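Long-range contacts in ComZ (Thermus thermophilus, PDB 6QVI), which probably serves as a DNA receptor at the pilus tip in natural competence, joining a pseudopilin-like domain to a beta-solenoid domain: residues Ile139-Ala143 / Val162-Pro166; Pro274-Thr278 / Val470-Gln474; Asp373-Ile379 / Thr400-Leu406; Asp414-Leu420 / Tyr442-Val448; Ala437-Gln443 / Tyr453-Arg459. One frame throughout, in Å; residues are numbered along the deposited sequence.

Contact 1 (Ile139-Ala143 / Val162-Pro166)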
# COMPACT_ATOMS: atom_id res chain seq x y z
N ILE A 139 -7.77 -5.06 -3.14
CA ILE A 139 -7.41 -6.42 -3.36
C ILE A 139 -6.25 -6.55 -4.26
O ILE A 139 -6.31 -6.13 -5.36
CB ILE A 139 -8.52 -7.13 -4.10
CG1 ILE A 139 -9.70 -7.36 -3.21
CG2 ILE A 139 -8.06 -8.46 -4.62
CD1 ILE A 139 -10.81 -8.05 -3.93
N PHE A 140 -5.20 -7.17 -3.80
CA PHE A 140 -4.06 -7.40 -4.62
C PHE A 140 -4.08 -8.86 -4.88
O PHE A 140 -4.01 -9.61 -3.97
CB PHE A 140 -2.83 -7.03 -3.86
CG PHE A 140 -1.60 -7.15 -4.65
CD1 PHE A 140 -0.96 -6.05 -5.08
CD2 PHE A 140 -1.11 -8.36 -4.95
CE1 PHE A 140 0.18 -6.15 -5.81
CE2 PHE A 140 0.03 -8.48 -5.68
CZ PHE A 140 0.68 -7.37 -6.11
N ALA A 141 -4.19 -9.28 -6.12
CA ALA A 141 -4.26 -10.69 -6.41
C ALA A 141 -3.02 -11.23 -7.00
O ALA A 141 -2.34 -10.56 -7.71
CB ALA A 141 -5.40 -10.97 -7.33
N GLY A 142 -2.74 -12.49 -6.74
CA GLY A 142 -1.53 -13.08 -7.21
C GLY A 142 -1.49 -13.85 -8.48
O GLY A 142 -1.64 -13.31 -9.52
N ALA A 143 -1.26 -15.13 -8.37
CA ALA A 143 -1.11 -15.94 -9.55
C ALA A 143 -2.09 -17.04 -9.79
O ALA A 143 -1.94 -17.73 -10.76
CB ALA A 143 0.28 -16.54 -9.57
N VAL A 162 -3.89 -7.15 -10.13
CA VAL A 162 -3.75 -8.55 -10.34
C VAL A 162 -2.44 -8.75 -11.05
O VAL A 162 -2.15 -8.01 -11.94
CB VAL A 162 -4.86 -9.05 -11.24
CG1 VAL A 162 -4.67 -10.51 -11.52
CG2 VAL A 162 -6.18 -8.83 -10.59
N VAL A 163 -1.64 -9.72 -10.66
CA VAL A 163 -0.39 -9.89 -11.38
C VAL A 163 -0.51 -10.77 -12.60
O VAL A 163 -0.02 -10.40 -13.63
CB VAL A 163 0.83 -10.18 -10.49
CG1 VAL A 163 0.53 -10.00 -9.04
CG2 VAL A 163 1.48 -11.49 -10.76
N GLY A 164 -1.20 -11.89 -12.53
CA GLY A 164 -1.34 -12.73 -13.70
C GLY A 164 -0.28 -13.78 -13.85
O GLY A 164 0.53 -13.95 -12.99
N ASN A 165 -0.29 -14.49 -14.97
CA ASN A 165 0.68 -15.53 -15.22
C ASN A 165 1.57 -15.12 -16.35
O ASN A 165 1.21 -15.22 -17.49
CB ASN A 165 -0.04 -16.81 -15.57
CG ASN A 165 0.89 -17.90 -16.03
OD1 ASN A 165 2.10 -17.74 -16.07
ND2 ASN A 165 0.33 -19.03 -16.36
N PRO A 166 2.80 -14.75 -16.03
CA PRO A 166 3.75 -14.26 -17.01
C PRO A 166 3.97 -15.19 -18.15
O PRO A 166 4.36 -14.73 -19.20
CB PRO A 166 5.02 -14.13 -16.20
CG PRO A 166 4.88 -15.16 -15.16
CD PRO A 166 3.45 -15.14 -14.79
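Val163 N donates to Ala141 O over 3.1 Å, the sounder of the two backbone hydrogen bonds between Ile139-Ala143 and Val162-Pro166. Its N-H...O angle is 149°, with the donor tilted 33° from the carbonyl plane. One step on, Gly164 N meets Gly142 O at 3.4 Å, a weak bond, and Trp149 NE1 adds another weak one to the same oxygen. The Val162 CA approaches Ala141 O as well, in a CA-H...O contact. Together these mark a single parallel bridge, Ala141 with Val162, their CA atoms 4.5 Å apart, as expected between successive coils of the beta-solenoid domain; on its other side strand 139-141 pairs with strand 469-472. The apolar contacts fall on two sides of this bridge. Ala141 CB and Val162 CG2 touch at 4.0 Å on the face that both residues share. Away from that face, Phe140 holds its ring with CG anti to the backbone N (chi1 -176°), a setting that carries CE2 to within 3.7 Å of Val163 CG1. The methyl comes at the ring obliquely, and Tyr161 stacks on the same ring.

Contact 2 (Pro274-Thr278 / Val470-Gln474)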
# COMPACT_ATOMS: atom_id res chain seq x y z
N PRO A 274 6.12 -4.86 -8.38
CA PRO A 274 6.27 -5.84 -7.32
C PRO A 274 5.60 -7.12 -7.62
O PRO A 274 4.54 -7.12 -8.17
CB PRO A 274 5.53 -5.20 -6.18
CG PRO A 274 4.47 -4.45 -6.84
CD PRO A 274 5.09 -3.88 -8.06
N PRO A 275 6.22 -8.21 -7.26
CA PRO A 275 5.66 -9.53 -7.44
C PRO A 275 4.80 -9.88 -6.26
O PRO A 275 4.81 -9.19 -5.28
CB PRO A 275 6.88 -10.40 -7.44
CG PRO A 275 7.78 -9.71 -6.52
CD PRO A 275 7.58 -8.27 -6.74
N PHE A 276 4.04 -10.95 -6.35
CA PHE A 276 3.20 -11.33 -5.24
C PHE A 276 4.15 -11.70 -4.14
O PHE A 276 5.03 -12.47 -4.34
CB PHE A 276 2.34 -12.51 -5.63
CG PHE A 276 1.46 -12.99 -4.54
CD1 PHE A 276 0.44 -12.23 -4.10
CD2 PHE A 276 1.69 -14.18 -3.95
CE1 PHE A 276 -0.35 -12.65 -3.09
CE2 PHE A 276 0.91 -14.61 -2.93
CZ PHE A 276 -0.11 -13.85 -2.50
N PRO A 277 3.97 -11.10 -2.99
CA PRO A 277 4.88 -11.36 -1.89
C PRO A 277 4.66 -12.73 -1.32
O PRO A 277 3.57 -13.12 -1.06
CB PRO A 277 4.53 -10.29 -0.90
CG PRO A 277 3.15 -9.94 -1.19
CD PRO A 277 2.90 -10.19 -2.61
N THR A 278 5.75 -13.44 -1.10
CA THR A 278 5.70 -14.80 -0.60
C THR A 278 6.66 -14.95 0.57
O THR A 278 7.71 -14.31 0.61
CB THR A 278 6.05 -15.86 -1.65
OG1 THR A 278 7.36 -15.59 -2.17
CG2 THR A 278 5.05 -15.89 -2.77
N VAL A 470 -6.98 -6.95 1.16
CA VAL A 470 -6.54 -8.33 1.12
C VAL A 470 -5.49 -8.42 0.05
O VAL A 470 -5.66 -7.85 -1.04
CB VAL A 470 -7.69 -9.35 0.91
CG1 VAL A 470 -8.85 -8.98 1.80
CG2 VAL A 470 -8.07 -9.62 -0.59
N ILE A 471 -4.35 -8.97 0.42
CA ILE A 471 -3.31 -9.47 -0.47
C ILE A 471 -3.44 -10.98 -0.45
O ILE A 471 -3.29 -11.62 0.60
CB ILE A 471 -1.88 -9.06 -0.04
CG1 ILE A 471 -1.76 -7.53 -0.04
CG2 ILE A 471 -0.82 -9.81 -0.85
CD1 ILE A 471 -0.60 -7.02 0.80
N SER A 472 -3.74 -11.55 -1.61
CA SER A 472 -3.85 -12.99 -1.63
C SER A 472 -3.67 -13.50 -3.05
O SER A 472 -3.89 -12.79 -4.02
CB SER A 472 -5.21 -13.43 -1.05
OG SER A 472 -6.20 -13.41 -2.05
N ASN A 473 -3.34 -14.78 -3.14
CA ASN A 473 -3.07 -15.36 -4.43
C ASN A 473 -4.35 -15.62 -5.20
O ASN A 473 -4.33 -15.57 -6.44
CB ASN A 473 -2.27 -16.65 -4.25
CG ASN A 473 -1.70 -17.13 -5.54
OD1 ASN A 473 -2.35 -17.86 -6.29
ND2 ASN A 473 -0.48 -16.68 -5.85
N GLN A 474 -5.46 -15.80 -4.47
CA GLN A 474 -6.78 -15.99 -5.05
C GLN A 474 -7.83 -15.46 -4.07
O GLN A 474 -7.68 -15.58 -2.86
CB GLN A 474 -7.08 -17.45 -5.35
CG GLN A 474 -6.55 -17.99 -6.65
CD GLN A 474 -7.18 -19.35 -6.99
OE1 GLN A 474 -6.48 -20.29 -7.38
NE2 GLN A 474 -8.51 -19.44 -6.86
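Phe276 drives its ring against the backbone of Ser472 and Asn473 and the side chain of Ile471, and most of the 190 Å² buried between the segments involves it. The approach is made by side chains rather than by paired backbones: the nearest CA atoms, those of Phe276 and Asn473, stand 7.5 Å apart, and the segments share no hydrogen bond. Packing is closest at the far end of the ring, where CE1 of Phe276 lies 3.4 Å from Ser472 C and 3.6 Å from Ile471 CG2, and CZ of Phe276 lies 3.4 Å from Asn473 N. With CG anti to the backbone N (chi1 179°), the phenyl reaches straight out to this spot. The target is a corner of the beta-solenoid, where the chain turns at Asn473, after strand 469-472; Ser472 OG bridges the bend by bonding to Gln474 O at 2.7 Å. Thus the 274-278 loop is laid on the outside of a coil edge, beside Phe140 of the neighbouring coil. Replacing Phe276 with an alanine would probably open a gap over this corner, taking the aromatic cover off the Ser472-Asn473 backbone and removing one of the rings packed on Ile471. The looser side is the partly exposed one, where Asn473 CB stands 3.9 Å from Phe276 CZ. Pro277 makes a lighter touch on the buried side, its CG 4.0 Å from Ile471 CG2.

Contact 3 (Asp373-Ile379 / Thr400-Leu406); sequences DVVLEGI and TLAVLKL
Gly378 N donates to Leu404 O over 2.7 Å at a nearly straight 175°, a bond among the shortest of five backbone hydrogen bonds that join Asp373-Ile379 to Thr400-Leu406. The others alternate in direction along the pair: Val374 N to Thr400 O, Ala402 N to Val374 O, Leu376 N to Ala402 O and Leu404 N to Leu376 O. The strand axes run only 15° from parallel and approach to 4.6 Å, the spacing of stacked coils in a beta-solenoid; strand 304-309 continues the stack beyond 374-377. At the start of the pair a side-chain bond joins in, as Thr400 OG1 donates to Asp373 OD1 at 2.9 Å, nearly end-on to the C-O bond. Asp373 places that oxygen by turning CG beside its own N, anti to the carbonyl carbon (chi1 -54°). A leucine in its place would remove this acceptor and would probably leave the Thr400 hydroxyl without its mate in this mostly buried setting. Farther along, one face packs Val375 CB on Ala402 CB at 3.4 Å and Val375 CG2 on Leu404 CD1 at 3.8 Å. On the same face Glu377 lays its CG 4.0 Å from Leu404 CB, while its carboxylate goes on to a salt bridge with Arg305. On the opposite face Leu376 CD1 and Val403 CG1 stand 4.5 Å apart, a wider gap than Val375 to Ala402.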
# COMPACT_ATOMS: atom_id res chain seq x y z
N ASP A 373 4.56 -8.67 17.94
CA ASP A 373 4.12 -9.56 16.87
C ASP A 373 4.25 -11.03 17.28
O ASP A 373 5.25 -11.44 17.86
CB ASP A 373 4.92 -9.26 15.62
CG ASP A 373 4.85 -7.77 15.22
OD1 ASP A 373 4.04 -7.42 14.34
OD2 ASP A 373 5.61 -6.95 15.79
N VAL A 374 3.27 -11.83 16.90
CA VAL A 374 3.26 -13.24 17.23
C VAL A 374 3.08 -14.13 16.03
O VAL A 374 2.22 -13.90 15.25
CB VAL A 374 2.15 -13.54 18.25
CG1 VAL A 374 1.15 -12.42 18.33
CG2 VAL A 374 1.42 -14.80 17.94
N VAL A 375 3.90 -15.15 15.89
CA VAL A 375 3.76 -16.06 14.78
C VAL A 375 3.77 -17.50 15.21
O VAL A 375 4.67 -17.92 15.88
CB VAL A 375 4.80 -15.83 13.69
CG1 VAL A 375 5.91 -14.99 14.19
CG2 VAL A 375 5.36 -17.12 13.15
N LEU A 376 2.76 -18.24 14.77
CA LEU A 376 2.58 -19.65 15.06
C LEU A 376 2.83 -20.45 13.83
O LEU A 376 2.11 -20.34 12.91
CB LEU A 376 1.16 -19.87 15.46
CG LEU A 376 0.67 -18.73 16.30
CD1 LEU A 376 -0.76 -18.94 16.70
CD2 LEU A 376 1.53 -18.61 17.51
N GLU A 377 3.84 -21.29 13.82
CA GLU A 377 4.10 -22.07 12.65
C GLU A 377 3.60 -23.48 12.81
O GLU A 377 3.86 -24.10 13.79
CB GLU A 377 5.59 -22.11 12.37
CG GLU A 377 6.24 -20.76 12.35
CD GLU A 377 7.71 -20.80 12.01
OE1 GLU A 377 8.11 -21.39 11.00
OE2 GLU A 377 8.48 -20.21 12.76
N GLY A 378 2.89 -23.98 11.82
CA GLY A 378 2.37 -25.33 11.84
C GLY A 378 1.17 -25.42 12.73
O GLY A 378 0.89 -26.42 13.31
N ILE A 379 0.43 -24.34 12.78
CA ILE A 379 -0.71 -24.21 13.66
C ILE A 379 -1.77 -23.47 12.86
O ILE A 379 -1.44 -22.56 12.11
CB ILE A 379 -0.35 -23.42 14.94
CG1 ILE A 379 0.45 -24.28 15.92
CG2 ILE A 379 -1.61 -22.83 15.59
CD1 ILE A 379 0.98 -23.50 17.11
N THR A 400 0.89 -7.87 14.57
CA THR A 400 0.63 -8.88 13.57
C THR A 400 0.47 -10.24 14.24
O THR A 400 1.14 -10.53 15.23
CB THR A 400 1.77 -8.98 12.55
OG1 THR A 400 2.15 -7.66 12.14
CG2 THR A 400 1.35 -9.77 11.34
N LEU A 401 -0.40 -11.06 13.66
CA LEU A 401 -0.55 -12.46 13.97
C LEU A 401 -0.19 -13.21 12.70
O LEU A 401 -0.86 -13.03 11.67
CB LEU A 401 -1.99 -12.81 14.35
CG LEU A 401 -2.28 -14.20 14.94
CD1 LEU A 401 -3.75 -14.19 15.39
CD2 LEU A 401 -1.93 -15.44 14.04
N ALA A 402 0.79 -14.09 12.78
CA ALA A 402 1.11 -14.92 11.64
C ALA A 402 0.78 -16.37 11.96
O ALA A 402 1.14 -16.86 13.03
CB ALA A 402 2.58 -14.82 11.26
N VAL A 403 0.11 -17.03 11.03
CA VAL A 403 -0.02 -18.47 11.03
C VAL A 403 0.70 -18.94 9.78
O VAL A 403 0.26 -18.66 8.65
CB VAL A 403 -1.48 -18.95 11.06
CG1 VAL A 403 -2.09 -18.80 12.45
CG2 VAL A 403 -2.30 -18.13 10.09
N LEU A 404 1.82 -19.62 9.97
CA LEU A 404 2.66 -20.08 8.88
C LEU A 404 2.61 -21.60 8.76
O LEU A 404 2.33 -22.31 9.72
CB LEU A 404 4.10 -19.63 9.12
CG LEU A 404 4.32 -18.15 9.43
CD1 LEU A 404 5.81 -17.90 9.46
CD2 LEU A 404 3.61 -17.22 8.43
N LYS A 405 2.89 -22.09 7.56
CA LYS A 405 2.97 -23.53 7.39
C LYS A 405 4.32 -24.05 7.89
O LYS A 405 5.34 -23.37 7.81
CB LYS A 405 2.78 -23.94 5.93
CG LYS A 405 1.45 -23.55 5.35
CD LYS A 405 1.32 -24.15 3.96
CE LYS A 405 -0.06 -23.89 3.39
NZ LYS A 405 -0.19 -24.51 2.04
N LEU A 406 4.31 -25.26 8.41
CA LEU A 406 5.53 -25.91 8.84
C LEU A 406 5.40 -27.37 8.46
O LEU A 406 4.52 -28.06 8.97
CB LEU A 406 5.75 -25.73 10.34
CG LEU A 406 7.13 -26.16 10.83
CD1 LEU A 406 8.27 -25.73 9.85
CD2 LEU A 406 7.38 -25.64 12.27

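Contact 4 (Asp414-Leu420 / Tyr442-Val448)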
# COMPACT_ATOMS: atom_id res chain seq x y z
N ASP A 414 -9.23 -18.74 10.34
CA ASP A 414 -10.68 -18.69 10.24
C ASP A 414 -11.17 -17.61 11.19
O ASP A 414 -10.85 -17.64 12.39
CB ASP A 414 -11.32 -20.05 10.54
CG ASP A 414 -11.31 -21.01 9.32
OD1 ASP A 414 -10.33 -21.00 8.55
OD2 ASP A 414 -12.31 -21.76 9.12
N ILE A 415 -11.94 -16.64 10.67
CA ILE A 415 -12.51 -15.55 11.46
C ILE A 415 -14.02 -15.67 11.30
O ILE A 415 -14.59 -15.21 10.30
CB ILE A 415 -12.00 -14.18 10.99
CG1 ILE A 415 -10.47 -14.17 11.02
CG2 ILE A 415 -12.51 -13.05 11.87
CD1 ILE A 415 -9.87 -12.80 10.78
N ASN A 416 -14.69 -16.30 12.28
CA ASN A 416 -16.09 -16.63 12.09
C ASN A 416 -17.04 -15.66 12.77
O ASN A 416 -18.22 -15.63 12.41
CB ASN A 416 -16.39 -18.05 12.60
CG ASN A 416 -15.44 -19.08 12.02
OD1 ASN A 416 -15.05 -18.99 10.85
ND2 ASN A 416 -15.10 -20.10 12.81
N GLY A 417 -16.54 -14.84 13.69
CA GLY A 417 -17.29 -13.77 14.28
C GLY A 417 -16.72 -12.43 13.82
O GLY A 417 -15.81 -12.36 13.00
N ASN A 418 -17.31 -11.37 14.34
CA ASN A 418 -16.82 -10.04 14.01
C ASN A 418 -15.45 -9.83 14.65
O ASN A 418 -15.11 -10.42 15.68
CB ASN A 418 -17.81 -8.99 14.51
CG ASN A 418 -19.05 -8.94 13.67
OD1 ASN A 418 -19.11 -9.52 12.58
ND2 ASN A 418 -20.08 -8.27 14.18
N LEU A 419 -14.66 -8.97 14.01
CA LEU A 419 -13.27 -8.74 14.43
C LEU A 419 -13.01 -7.25 14.25
O LEU A 419 -12.64 -6.81 13.16
CB LEU A 419 -12.31 -9.58 13.61
CG LEU A 419 -10.84 -9.31 13.91
CD1 LEU A 419 -10.60 -9.37 15.42
CD2 LEU A 419 -9.92 -10.25 13.15
N LEU A 420 -13.19 -6.48 15.32
CA LEU A 420 -13.02 -5.04 15.25
C LEU A 420 -11.99 -4.56 16.26
O LEU A 420 -11.72 -5.23 17.25
CB LEU A 420 -14.34 -4.30 15.47
CG LEU A 420 -15.47 -4.43 14.44
CD1 LEU A 420 -14.91 -4.41 13.03
CD2 LEU A 420 -16.31 -5.67 14.65
N TYR A 442 -10.56 -17.81 5.70
CA TYR A 442 -11.99 -17.89 5.54
C TYR A 442 -12.59 -16.93 6.55
O TYR A 442 -12.42 -17.11 7.76
CB TYR A 442 -12.50 -19.32 5.78
CG TYR A 442 -13.81 -19.65 5.09
CD1 TYR A 442 -14.95 -18.88 5.30
CD2 TYR A 442 -13.89 -20.69 4.18
CE1 TYR A 442 -16.13 -19.18 4.64
CE2 TYR A 442 -15.05 -20.99 3.51
CZ TYR A 442 -16.18 -20.24 3.74
OH TYR A 442 -17.35 -20.55 3.07
N GLN A 443 -13.32 -15.93 6.05
CA GLN A 443 -14.07 -15.02 6.91
C GLN A 443 -15.57 -15.32 6.83
O GLN A 443 -16.20 -15.07 5.80
CB GLN A 443 -13.79 -13.57 6.52
CG GLN A 443 -14.82 -12.59 7.04
CD GLN A 443 -14.62 -11.22 6.47
OE1 GLN A 443 -13.57 -10.93 5.90
NE2 GLN A 443 -15.59 -10.33 6.66
N ARG A 444 -16.14 -15.81 7.93
CA ARG A 444 -17.59 -15.91 8.02
C ARG A 444 -18.21 -14.88 8.97
O ARG A 444 -19.45 -14.77 9.01
CB ARG A 444 -18.03 -17.33 8.44
CG ARG A 444 -17.19 -18.50 7.89
CD ARG A 444 -17.62 -19.90 8.40
NE ARG A 444 -17.04 -20.97 7.58
CZ ARG A 444 -15.82 -21.49 7.73
NH1 ARG A 444 -14.99 -21.06 8.67
NH2 ARG A 444 -15.43 -22.44 6.90
N GLY A 445 -17.39 -14.12 9.72
CA GLY A 445 -17.90 -12.97 10.46
C GLY A 445 -18.36 -11.85 9.54
O GLY A 445 -17.89 -11.70 8.41
N GLN A 446 -19.33 -11.07 10.02
CA GLN A 446 -19.92 -10.12 9.08
C GLN A 446 -19.01 -8.93 8.85
O GLN A 446 -18.93 -8.42 7.72
CB GLN A 446 -21.31 -9.70 9.57
CG GLN A 446 -22.36 -10.64 8.99
CD GLN A 446 -23.74 -10.03 8.73
OE1 GLN A 446 -24.60 -10.71 8.17
NE2 GLN A 446 -23.95 -8.76 9.12
N HIS A 447 -18.29 -8.48 9.87
CA HIS A 447 -17.45 -7.30 9.77
C HIS A 447 -16.11 -7.62 10.43
O HIS A 447 -16.06 -7.93 11.62
CB HIS A 447 -18.13 -6.09 10.43
CG HIS A 447 -19.48 -5.77 9.83
ND1 HIS A 447 -19.82 -6.12 8.54
CD2 HIS A 447 -20.56 -5.16 10.35
CE1 HIS A 447 -21.05 -5.72 8.28
NE2 HIS A 447 -21.53 -5.13 9.37
N VAL A 448 -15.03 -7.57 9.65
CA VAL A 448 -13.70 -7.63 10.23
C VAL A 448 -12.88 -6.49 9.64
O VAL A 448 -12.98 -6.18 8.45
CB VAL A 448 -13.04 -9.01 10.01
CG1 VAL A 448 -13.22 -9.41 8.62
CG2 VAL A 448 -11.57 -8.97 10.32
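Asp414 and Ile415 pair in parallel with Tyr442 and Gln443, and after a corner Leu419 bridges Val448 with the register shifted by one. Two successive coils of the beta-solenoid thus stack through their turn. Within the corner Ile415 O accepts from both Arg444 N and Gly445 N, which reach it from opposite faces of its carbonyl plane. The Arg444 side chain, extended from CG to NE, runs beside Asn416 and ends in a double grip: NH1 of Arg444 bonds to Asp414 OD2 at 2.8 Å, a salt bridge, and to Asn416 OD1 at 3.0 Å. Both acceptors lie in the guanidinium plane, while one face of that group stacks on the Tyr442 ring in a cation-pi contact, with NH2 of Arg444 3.5 Å above the ring plane. Arg444 NE is held by Gly481 O. At the second half of the turn, Asn418 OD1 takes His447 N at 3.0 Å, and Gln446 N weakly. Beyond it, the side chains of Leu419 and Val448 meet, CB of Leu419 lying 3.4 Å from CG2 of Val448.

Contact 5 (Ala437-Gln443 / Tyr453-Arg459); sequences AEGDIYQ and YAGGTFR
Asp440 spreads its carboxylate over two donors of the 453-459 segment: OD2 forms a salt bridge with Arg459 NH1 at 3.3 Å, and OD1 accepts from Thr457 N at 3.1 Å. Both donors stand above the carboxylate plane, though OD2 lies in the plane of the guanidinium. Backbone bonds flank this pair, among them Arg459 N to Ile441 O (2.6 Å) and Gly455 N to Ala437 O (2.7 Å). They run on both sides of a corner at Gly455 and Gly456, so two adjacent coils of the beta-solenoid turn together; Gly455 lies close against Glu438 O, and Gly456 against Asp440. The axes of strands 441-443 and 457-459 differ by 11°. Outside the corner, Arg459 CB sits 4.0 Å from the centroid of the Tyr442 ring in a CH-pi contact, on the face opposite Arg444. On the coil's inner side, Ile441 CG2 meets Phe458 CD1 at 3.7 Å, and Ile441 CG1 touches Ala454 CB at 3.9 Å.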
# COMPACT_ATOMS: atom_id res chain seq x y z
N ALA A 437 -1.38 -15.15 6.80
CA ALA A 437 -1.67 -16.58 6.76
C ALA A 437 -1.01 -17.16 5.52
O ALA A 437 -1.36 -16.79 4.40
CB ALA A 437 -3.19 -16.83 6.74
N GLU A 438 -0.08 -18.10 5.73
CA GLU A 438 0.59 -18.69 4.58
C GLU A 438 -0.36 -19.57 3.79
O GLU A 438 -0.15 -19.80 2.59
CB GLU A 438 1.84 -19.48 5.04
CG GLU A 438 2.49 -20.33 3.95
CD GLU A 438 3.89 -20.90 4.35
OE1 GLU A 438 4.61 -21.39 3.43
OE2 GLU A 438 4.27 -20.86 5.55
N GLY A 439 -1.42 -20.04 4.43
CA GLY A 439 -2.38 -20.89 3.76
C GLY A 439 -3.58 -20.07 3.34
O GLY A 439 -3.42 -19.04 2.67
N ASP A 440 -4.77 -20.51 3.74
CA ASP A 440 -6.03 -19.88 3.36
C ASP A 440 -6.63 -19.07 4.50
O ASP A 440 -6.35 -19.30 5.69
CB ASP A 440 -7.03 -20.95 2.93
CG ASP A 440 -6.62 -21.66 1.66
OD1 ASP A 440 -5.55 -21.34 1.09
OD2 ASP A 440 -7.38 -22.57 1.24
N ILE A 441 -7.50 -18.13 4.13
CA ILE A 441 -8.28 -17.35 5.09
C ILE A 441 -9.75 -17.47 4.72
O ILE A 441 -10.14 -17.19 3.59
CB ILE A 441 -7.90 -15.86 5.13
CG1 ILE A 441 -6.52 -15.68 5.72
CG2 ILE A 441 -8.94 -15.07 5.95
CD1 ILE A 441 -6.29 -14.30 6.11
N TYR A 442 -10.56 -17.81 5.70
CA TYR A 442 -11.99 -17.89 5.54
C TYR A 442 -12.59 -16.93 6.55
O TYR A 442 -12.42 -17.11 7.76
CB TYR A 442 -12.50 -19.32 5.78
CG TYR A 442 -13.81 -19.65 5.09
CD1 TYR A 442 -14.95 -18.88 5.30
CD2 TYR A 442 -13.89 -20.69 4.18
CE1 TYR A 442 -16.13 -19.18 4.64
CE2 TYR A 442 -15.05 -20.99 3.51
CZ TYR A 442 -16.18 -20.24 3.74
OH TYR A 442 -17.35 -20.55 3.07
N GLN A 443 -13.32 -15.93 6.05
CA GLN A 443 -14.07 -15.02 6.91
C GLN A 443 -15.57 -15.32 6.83
O GLN A 443 -16.20 -15.07 5.80
CB GLN A 443 -13.79 -13.57 6.52
CG GLN A 443 -14.82 -12.59 7.04
CD GLN A 443 -14.62 -11.22 6.47
OE1 GLN A 443 -13.57 -10.93 5.90
NE2 GLN A 443 -15.59 -10.33 6.66
N TYR A 453 -3.23 -10.78 4.78
CA TYR A 453 -2.46 -11.50 3.76
C TYR A 453 -2.75 -12.99 3.84
O TYR A 453 -2.53 -13.62 4.88
CB TYR A 453 -0.95 -11.33 3.93
CG TYR A 453 -0.15 -12.21 2.98
CD1 TYR A 453 0.30 -13.45 3.39
CD2 TYR A 453 0.07 -11.85 1.65
CE1 TYR A 453 1.01 -14.27 2.56
CE2 TYR A 453 0.79 -12.67 0.80
CZ TYR A 453 1.26 -13.89 1.28
OH TYR A 453 1.98 -14.78 0.51
N ALA A 454 -3.12 -13.57 2.70
CA ALA A 454 -3.30 -15.01 2.56
C ALA A 454 -2.41 -15.51 1.44
O ALA A 454 -2.68 -15.23 0.26
CB ALA A 454 -4.77 -15.36 2.29
N GLY A 455 -1.39 -16.30 1.79
CA GLY A 455 -0.56 -16.92 0.78
C GLY A 455 -1.34 -17.79 -0.18
O GLY A 455 -1.00 -17.87 -1.37
N GLY A 456 -2.45 -18.38 0.28
CA GLY A 456 -3.25 -19.22 -0.59
C GLY A 456 -4.45 -18.46 -1.13
O GLY A 456 -4.26 -17.57 -1.97
N THR A 457 -5.66 -18.75 -0.65
CA THR A 457 -6.83 -18.03 -1.14
C THR A 457 -7.56 -17.40 0.04
O THR A 457 -7.60 -17.95 1.15
CB THR A 457 -7.80 -18.95 -1.98
OG1 THR A 457 -8.76 -19.57 -1.11
CG2 THR A 457 -7.02 -19.99 -2.81
N PHE A 458 -8.28 -16.33 -0.22
CA PHE A 458 -9.03 -15.72 0.83
C PHE A 458 -10.47 -15.88 0.50
O PHE A 458 -10.91 -15.34 -0.46
CB PHE A 458 -8.72 -14.27 0.84
CG PHE A 458 -9.67 -13.46 1.61
CD1 PHE A 458 -9.36 -13.03 2.84
CD2 PHE A 458 -10.85 -13.11 1.08
CE1 PHE A 458 -10.22 -12.27 3.55
CE2 PHE A 458 -11.73 -12.34 1.77
CZ PHE A 458 -11.41 -11.92 3.02
N ARG A 459 -11.20 -16.64 1.31
CA ARG A 459 -12.61 -16.89 1.11
C ARG A 459 -13.44 -16.01 1.97
O ARG A 459 -13.07 -15.64 3.04
CB ARG A 459 -12.98 -18.32 1.42
CG ARG A 459 -12.38 -19.33 0.48
CD ARG A 459 -13.02 -20.69 0.60
NE ARG A 459 -12.50 -21.55 -0.44
CZ ARG A 459 -11.31 -22.08 -0.40
NH1 ARG A 459 -10.54 -21.84 0.63
NH2 ARG A 459 -10.88 -22.85 -1.37

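From the N terminus, contact 1 comes first, closing a short loop of 18 residues. Contact 2 opens at 274-278 and closes only at 470-474, enclosing contacts 3, 4 and 5 within its 191 intervening residues. Contact 3 is complete before contact 4 begins. Contacts 4 and 5 interleave, sharing Tyr442 and Gln443, so that strand 441-443 is paired on one side by 409-415 and on the other by 457-461. Probable hydrogen bonds link them: Lys405 N with Glu438 OE2 between contacts 3 and 5, Gln474 O with Phe458 N between 2 and 5, and Phe140 N with Val470 O between 1 and 2. Neighbouring solenoid coils are thus tied, the 274-278 loop packed on the corner at 471-473.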